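Local coordinates for protein serine protease pet (Escherichia coli, PDB 4OM9) that is an autotransporter enterotoxin of enteroaggregative E. coli, a serine protease whose passenger domain carries a long beta-helix and which probably cleaves host alpha-fodrin, at residues K430-I443 against I452-N466. Numbering follows the deposited sequence.
Sequences KLDLNGHNQTFKKI and ITNSNTTKESVLSVN
The Phe-440 ring meets Leu-463 CD1 at its edge, near the ring plane and 3.5 Å from CE1, and Leu-431 CD2 lies in the plane at the edge; Ile-443 CG1 sits over one face, offset toward the rim. Ile-443 CD1 and Ile-452 CD1 meet tip to tip at 3.6 Å, while Leu-433 CG packs on Ile-452 CG2, part of the apolar interior onto which both parallel strand pairs turn side chains. At the bend, the Asp-432 carboxylate takes Ser-455 N (2.9 Å to OD1) and Asn-434 N on opposite faces at OD1, the latter an Asx turn; OD2 receives Gln-407 NE2. The Asn-454 amide works alike: Gly-435 N and Asn-456 N approach OD1 from opposite faces, and ND2, bonded to Lys-459 O and Asn-480 O, fixes the amide's rotation. With CG anti to the carbonyl carbon (chi1 -57°), Asn-437 turns OD1 onto Val-462 N at 2.8 Å, standing in for a backbone acceptor just before Gln-438 N takes up the pairing with Val-462 O. These are successive turns of the right-handed beta-helix: strand 429-432 lies between 404-408 and 451-453, and strand 461-465 between 438-440 and 481-486, with Tyr-473 of strand 471-473 touching Ile-443 and Ile-452.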
loop_
_atom_site.group_PDB
_atom_site.type_symbol
_atom_site.label_atom_id
_atom_site.label_comp_id
_atom_site.label_asym_id
_atom_site.label_seq_id
_atom_site.Cartn_x
_atom_site.Cartn_y
_atom_site.Cartn_z
ATOM N N LYS A 430 3.136 -12.011 13.558
ATOM C CA LYS A 430 1.919 -12.597 13.010
ATOM C C LYS A 430 0.970 -13.074 14.089
ATOM O O LYS A 430 1.394 -13.742 15.042
ATOM C CB LYS A 430 2.243 -13.774 12.088
ATOM C CG LYS A 430 2.455 -13.409 10.630
ATOM C CD LYS A 430 1.954 -14.531 9.712
ATOM C CE LYS A 430 1.866 -14.048 8.245
ATOM N NZ LYS A 430 0.996 -14.903 7.363
ATOM N N LEU A 431 -0.306 -12.722 13.939
ATOM C CA LEU A 431 -1.387 -13.315 14.727
ATOM C C LEU A 431 -2.193 -14.258 13.841
ATOM O O LEU A 431 -2.855 -13.818 12.903
ATOM C CB LEU A 431 -2.310 -12.250 15.333
ATOM C CG LEU A 431 -3.546 -12.863 16.030
ATOM C CD1 LEU A 431 -3.128 -13.832 17.153
ATOM C CD2 LEU A 431 -4.473 -11.797 16.589
ATOM N N ASP A 432 -2.117 -15.554 14.140
ATOM C CA ASP A 432 -2.854 -16.587 13.405
ATOM C C ASP A 432 -4.100 -16.987 14.195
ATOM O O ASP A 432 -4.005 -17.660 15.240
ATOM C CB ASP A 432 -1.954 -17.797 13.135
ATOM C CG ASP A 432 -2.649 -18.898 12.348
ATOM O OD1 ASP A 432 -3.793 -18.709 11.880
ATOM O OD2 ASP A 432 -2.041 -19.974 12.182
ATOM N N LEU A 433 -5.263 -16.556 13.706
ATOM C CA LEU A 433 -6.533 -16.806 14.389
ATOM C C LEU A 433 -6.850 -18.280 14.342
ATOM O O LEU A 433 -7.662 -18.764 15.122
ATOM C CB LEU A 433 -7.687 -16.002 13.760
ATOM C CG LEU A 433 -7.515 -14.485 13.708
ATOM C CD1 LEU A 433 -8.745 -13.820 13.163
ATOM C CD2 LEU A 433 -7.199 -13.919 15.056
ATOM N N ASN A 434 -6.219 -18.986 13.411
ATOM C CA ASN A 434 -6.247 -20.445 13.391
ATOM C C ASN A 434 -7.666 -21.029 13.508
ATOM O O ASN A 434 -7.928 -21.916 14.325
ATOM C CB ASN A 434 -5.355 -20.972 14.513
ATOM C CG ASN A 434 -5.209 -22.474 14.481
ATOM O OD1 ASN A 434 -5.285 -23.086 13.402
ATOM N ND2 ASN A 434 -5.034 -23.091 15.665
ATOM N N GLY A 435 -8.590 -20.523 12.690
ATOM C CA GLY A 435 -9.952 -21.037 12.694
ATOM C C GLY A 435 -10.868 -20.380 13.709
ATOM O O GLY A 435 -12.077 -20.590 13.666
ATOM N N HIS A 436 -10.303 -19.588 14.621
ATOM C CA HIS A 436 -11.089 -18.882 15.637
ATOM C C HIS A 436 -11.536 -17.493 15.159
ATOM O O HIS A 436 -10.886 -16.884 14.308
ATOM C CB HIS A 436 -10.286 -18.748 16.930
ATOM C CG HIS A 436 -9.877 -20.059 17.521
ATOM N ND1 HIS A 436 -10.713 -20.805 18.341
ATOM C CD2 HIS A 436 -8.736 -20.777 17.408
ATOM C CE1 HIS A 436 -10.101 -21.915 18.698
ATOM N NE2 HIS A 436 -8.893 -21.922 18.151
ATOM N N ASN A 437 -12.648 -17.009 15.708
ATOM C CA ASN A 437 -13.126 -15.653 15.466
ATOM C C ASN A 437 -12.614 -14.752 16.575
ATOM O O ASN A 437 -12.683 -15.115 17.749
ATOM C CB ASN A 437 -14.664 -15.596 15.414
ATOM C CG ASN A 437 -15.278 -16.522 14.341
ATOM O OD1 ASN A 437 -14.689 -16.771 13.292
ATOM N ND2 ASN A 437 -16.487 -17.019 14.613
ATOM N N GLN A 438 -12.090 -13.589 16.233
ATOM C CA GLN A 438 -11.614 -12.655 17.246
ATOM C C GLN A 438 -12.107 -11.242 16.984
ATOM O O GLN A 438 -12.172 -10.785 15.851
ATOM C CB GLN A 438 -10.085 -12.646 17.327
ATOM C CG GLN A 438 -9.544 -11.627 18.351
ATOM C CD GLN A 438 -9.799 -12.038 19.813
ATOM O OE1 GLN A 438 -9.609 -13.206 20.178
ATOM N NE2 GLN A 438 -10.222 -11.076 20.652
ATOM N N THR A 439 -12.455 -10.565 18.068
ATOM C CA THR A 439 -12.980 -9.214 18.016
ATOM C C THR A 439 -12.026 -8.248 18.677
ATOM O O THR A 439 -11.531 -8.514 19.767
ATOM C CB THR A 439 -14.330 -9.116 18.732
ATOM O OG1 THR A 439 -15.260 -10.029 18.133
ATOM C CG2 THR A 439 -14.856 -7.685 18.681
ATOM N N PHE A 440 -11.772 -7.135 18.009
ATOM C CA PHE A 440 -11.066 -6.026 18.611
ATOM C C PHE A 440 -11.922 -4.768 18.507
ATOM O O PHE A 440 -12.522 -4.490 17.462
ATOM C CB PHE A 440 -9.718 -5.750 17.919
ATOM C CG PHE A 440 -8.803 -6.941 17.788
ATOM C CD1 PHE A 440 -9.012 -7.893 16.805
ATOM C CD2 PHE A 440 -7.657 -7.044 18.586
ATOM C CE1 PHE A 440 -8.145 -8.959 16.653
ATOM C CE2 PHE A 440 -6.779 -8.096 18.439
ATOM C CZ PHE A 440 -7.027 -9.061 17.472
ATOM N N LYS A 441 -11.978 -4.001 19.577
ATOM C CA LYS A 441 -12.365 -2.621 19.463
ATOM C C LYS A 441 -11.314 -1.920 18.571
ATOM O O LYS A 441 -11.655 -1.136 17.686
ATOM C CB LYS A 441 -12.431 -1.989 20.844
ATOM C CG LYS A 441 -13.131 -0.661 20.924
ATOM C CD LYS A 441 -14.504 -0.797 21.584
ATOM C CE LYS A 441 -14.961 0.562 22.116
ATOM N NZ LYS A 441 -14.658 1.681 21.149
ATOM N N LYS A 442 -10.037 -2.240 18.814
ATOM C CA LYS A 442 -8.885 -1.687 18.087
ATOM C C LYS A 442 -7.712 -2.679 18.088
ATOM O O LYS A 442 -7.408 -3.273 19.124
ATOM C CB LYS A 442 -8.425 -0.359 18.705
ATOM C CG LYS A 442 -9.241 0.849 18.292
ATOM C CD LYS A 442 -8.686 2.149 18.863
ATOM C CE LYS A 442 -8.996 2.304 20.350
ATOM N NZ LYS A 442 -8.929 3.734 20.771
ATOM N N ILE A 443 -7.064 -2.874 16.938
ATOM C CA ILE A 443 -5.815 -3.630 16.932
ATOM C C ILE A 443 -4.649 -2.698 17.226
ATOM O O ILE A 443 -4.476 -1.693 16.531
ATOM C CB ILE A 443 -5.527 -4.311 15.600
ATOM C CG1 ILE A 443 -6.677 -5.199 15.181
ATOM C CG2 ILE A 443 -4.236 -5.113 15.704
ATOM C CD1 ILE A 443 -6.892 -5.211 13.638
ATOM N N ILE A 452 -2.415 -10.065 10.597
ATOM C CA ILE A 452 -3.385 -10.959 11.211
ATOM C C ILE A 452 -3.808 -11.897 10.125
ATOM O O ILE A 452 -4.209 -11.463 9.057
ATOM C CB ILE A 452 -4.573 -10.196 11.797
ATOM C CG1 ILE A 452 -4.086 -9.324 12.965
ATOM C CG2 ILE A 452 -5.688 -11.160 12.211
ATOM C CD1 ILE A 452 -5.140 -8.405 13.561
ATOM N N THR A 453 -3.662 -13.187 10.373
ATOM C CA THR A 453 -3.904 -14.186 9.344
ATOM C C THR A 453 -4.754 -15.341 9.856
ATOM O O THR A 453 -5.201 -15.348 11.004
ATOM C CB THR A 453 -2.579 -14.760 8.808
ATOM O OG1 THR A 453 -2.848 -15.508 7.615
ATOM C CG2 THR A 453 -1.912 -15.691 9.875
ATOM N N ASN A 454 -4.979 -16.323 8.998
ATOM C CA ASN A 454 -5.566 -17.571 9.442
ATOM C C ASN A 454 -5.108 -18.721 8.564
ATOM O O ASN A 454 -5.532 -18.838 7.417
ATOM C CB ASN A 454 -7.082 -17.495 9.454
ATOM C CG ASN A 454 -7.720 -18.848 9.707
ATOM O OD1 ASN A 454 -7.182 -19.654 10.458
ATOM N ND2 ASN A 454 -8.850 -19.119 9.051
ATOM N N SER A 455 -4.240 -19.561 9.125
ATOM C CA SER A 455 -3.586 -20.634 8.394
ATOM C C SER A 455 -4.485 -21.850 8.244
ATOM O O SER A 455 -4.132 -22.814 7.571
ATOM C CB SER A 455 -2.273 -21.027 9.104
ATOM O OG SER A 455 -2.499 -21.487 10.436
ATOM N N ASN A 456 -5.641 -21.821 8.896
ATOM C CA ASN A 456 -6.595 -22.932 8.796
ATOM C C ASN A 456 -7.414 -22.805 7.514
ATOM O O ASN A 456 -8.236 -21.905 7.387
ATOM C CB ASN A 456 -7.516 -22.973 10.017
ATOM C CG ASN A 456 -8.296 -24.273 10.123
ATOM O OD1 ASN A 456 -8.694 -24.870 9.119
ATOM N ND2 ASN A 456 -8.522 -24.716 11.353
ATOM N N THR A 457 -7.192 -23.705 6.565
ATOM C CA THR A 457 -7.782 -23.544 5.244
ATOM C C THR A 457 -9.204 -24.089 5.157
ATOM O O THR A 457 -9.827 -24.010 4.100
ATOM C CB THR A 457 -6.924 -24.237 4.150
ATOM O OG1 THR A 457 -6.976 -25.659 4.313
ATOM C CG2 THR A 457 -5.480 -23.781 4.225
ATOM N N THR A 458 -9.724 -24.634 6.251
ATOM C CA THR A 458 -11.012 -25.311 6.184
ATOM C C THR A 458 -12.062 -24.666 7.076
ATOM O O THR A 458 -13.235 -24.994 6.992
ATOM C CB THR A 458 -10.884 -26.798 6.572
ATOM O OG1 THR A 458 -10.292 -26.907 7.872
ATOM C CG2 THR A 458 -10.034 -27.550 5.557
ATOM N N LYS A 459 -11.628 -23.766 7.943
ATOM C CA LYS A 459 -12.543 -23.043 8.809
ATOM C C LYS A 459 -12.137 -21.578 8.822
ATOM O O LYS A 459 -11.067 -21.212 9.312
ATOM C CB LYS A 459 -12.543 -23.615 10.221
ATOM C CG LYS A 459 -13.378 -22.823 11.212
ATOM C CD LYS A 459 -13.497 -23.578 12.555
ATOM C CE LYS A 459 -14.582 -22.953 13.453
ATOM N NZ LYS A 459 -15.758 -22.445 12.643
ATOM N N GLU A 460 -12.999 -20.744 8.262
ATOM C CA GLU A 460 -12.666 -19.345 8.072
ATOM C C GLU A 460 -12.781 -18.606 9.390
ATOM O O GLU A 460 -13.665 -18.910 10.198
ATOM C CB GLU A 460 -13.569 -18.722 6.996
ATOM C CG GLU A 460 -14.028 -17.325 7.289
ATOM C CD GLU A 460 -14.890 -16.776 6.164
ATOM O OE1 GLU A 460 -16.140 -16.778 6.304
ATOM O OE2 GLU A 460 -14.318 -16.361 5.135
ATOM N N SER A 461 -11.872 -17.656 9.600
ATOM C CA SER A 461 -11.837 -16.840 10.800
ATOM C C SER A 461 -12.487 -15.496 10.551
ATOM O O SER A 461 -12.115 -14.777 9.620
ATOM C CB SER A 461 -10.392 -16.620 11.278
ATOM O OG SER A 461 -9.846 -17.758 11.935
ATOM N N VAL A 462 -13.448 -15.137 11.393
ATOM C CA VAL A 462 -14.038 -13.810 11.286
ATOM C C VAL A 462 -13.255 -12.866 12.169
ATOM O O VAL A 462 -13.168 -13.064 13.384
ATOM C CB VAL A 462 -15.510 -13.769 11.702
ATOM C CG1 VAL A 462 -16.039 -12.341 11.580
ATOM C CG2 VAL A 462 -16.328 -14.723 10.867
ATOM N N LEU A 463 -12.667 -11.849 11.547
ATOM C CA LEU A 463 -11.992 -10.798 12.284
ATOM C C LEU A 463 -12.899 -9.564 12.377
ATOM O O LEU A 463 -13.202 -8.925 11.372
ATOM C CB LEU A 463 -10.667 -10.463 11.613
ATOM C CG LEU A 463 -9.978 -9.166 12.032
ATOM C CD1 LEU A 463 -9.569 -9.249 13.490
ATOM C CD2 LEU A 463 -8.772 -8.906 11.156
ATOM N N SER A 464 -13.348 -9.249 13.585
ATOM C CA SER A 464 -14.227 -8.111 13.796
ATOM C C SER A 464 -13.458 -6.927 14.390
ATOM O O SER A 464 -12.723 -7.065 15.383
ATOM C CB SER A 464 -15.399 -8.506 14.711
ATOM O OG SER A 464 -16.121 -9.627 14.197
ATOM N N VAL A 465 -13.605 -5.759 13.775
ATOM C CA VAL A 465 -13.007 -4.547 14.317
ATOM C C VAL A 465 -14.093 -3.524 14.441
ATOM O O VAL A 465 -14.612 -3.056 13.432
ATOM C CB VAL A 465 -11.893 -3.981 13.428
ATOM C CG1 VAL A 465 -11.253 -2.776 14.103
ATOM C CG2 VAL A 465 -10.877 -5.056 13.097
ATOM N N ASN A 466 -14.465 -3.183 15.665
ATOM C CA ASN A 466 -15.647 -2.353 15.854
ATOM C C ASN A 466 -15.373 -1.088 16.644
ATOM O O ASN A 466 -16.139 -0.708 17.508
ATOM C CB ASN A 466 -16.775 -3.167 16.508
ATOM C CG ASN A 466 -16.371 -3.783 17.800
ATOM O OD1 ASN A 466 -15.254 -3.554 18.277
ATOM N ND2 ASN A 466 -17.271 -4.576 18.402
HETATM O O HOH W 1 -4.025 -23.991 11.357
HETATM O O HOH W 2 -14.437 -19.687 13.424
#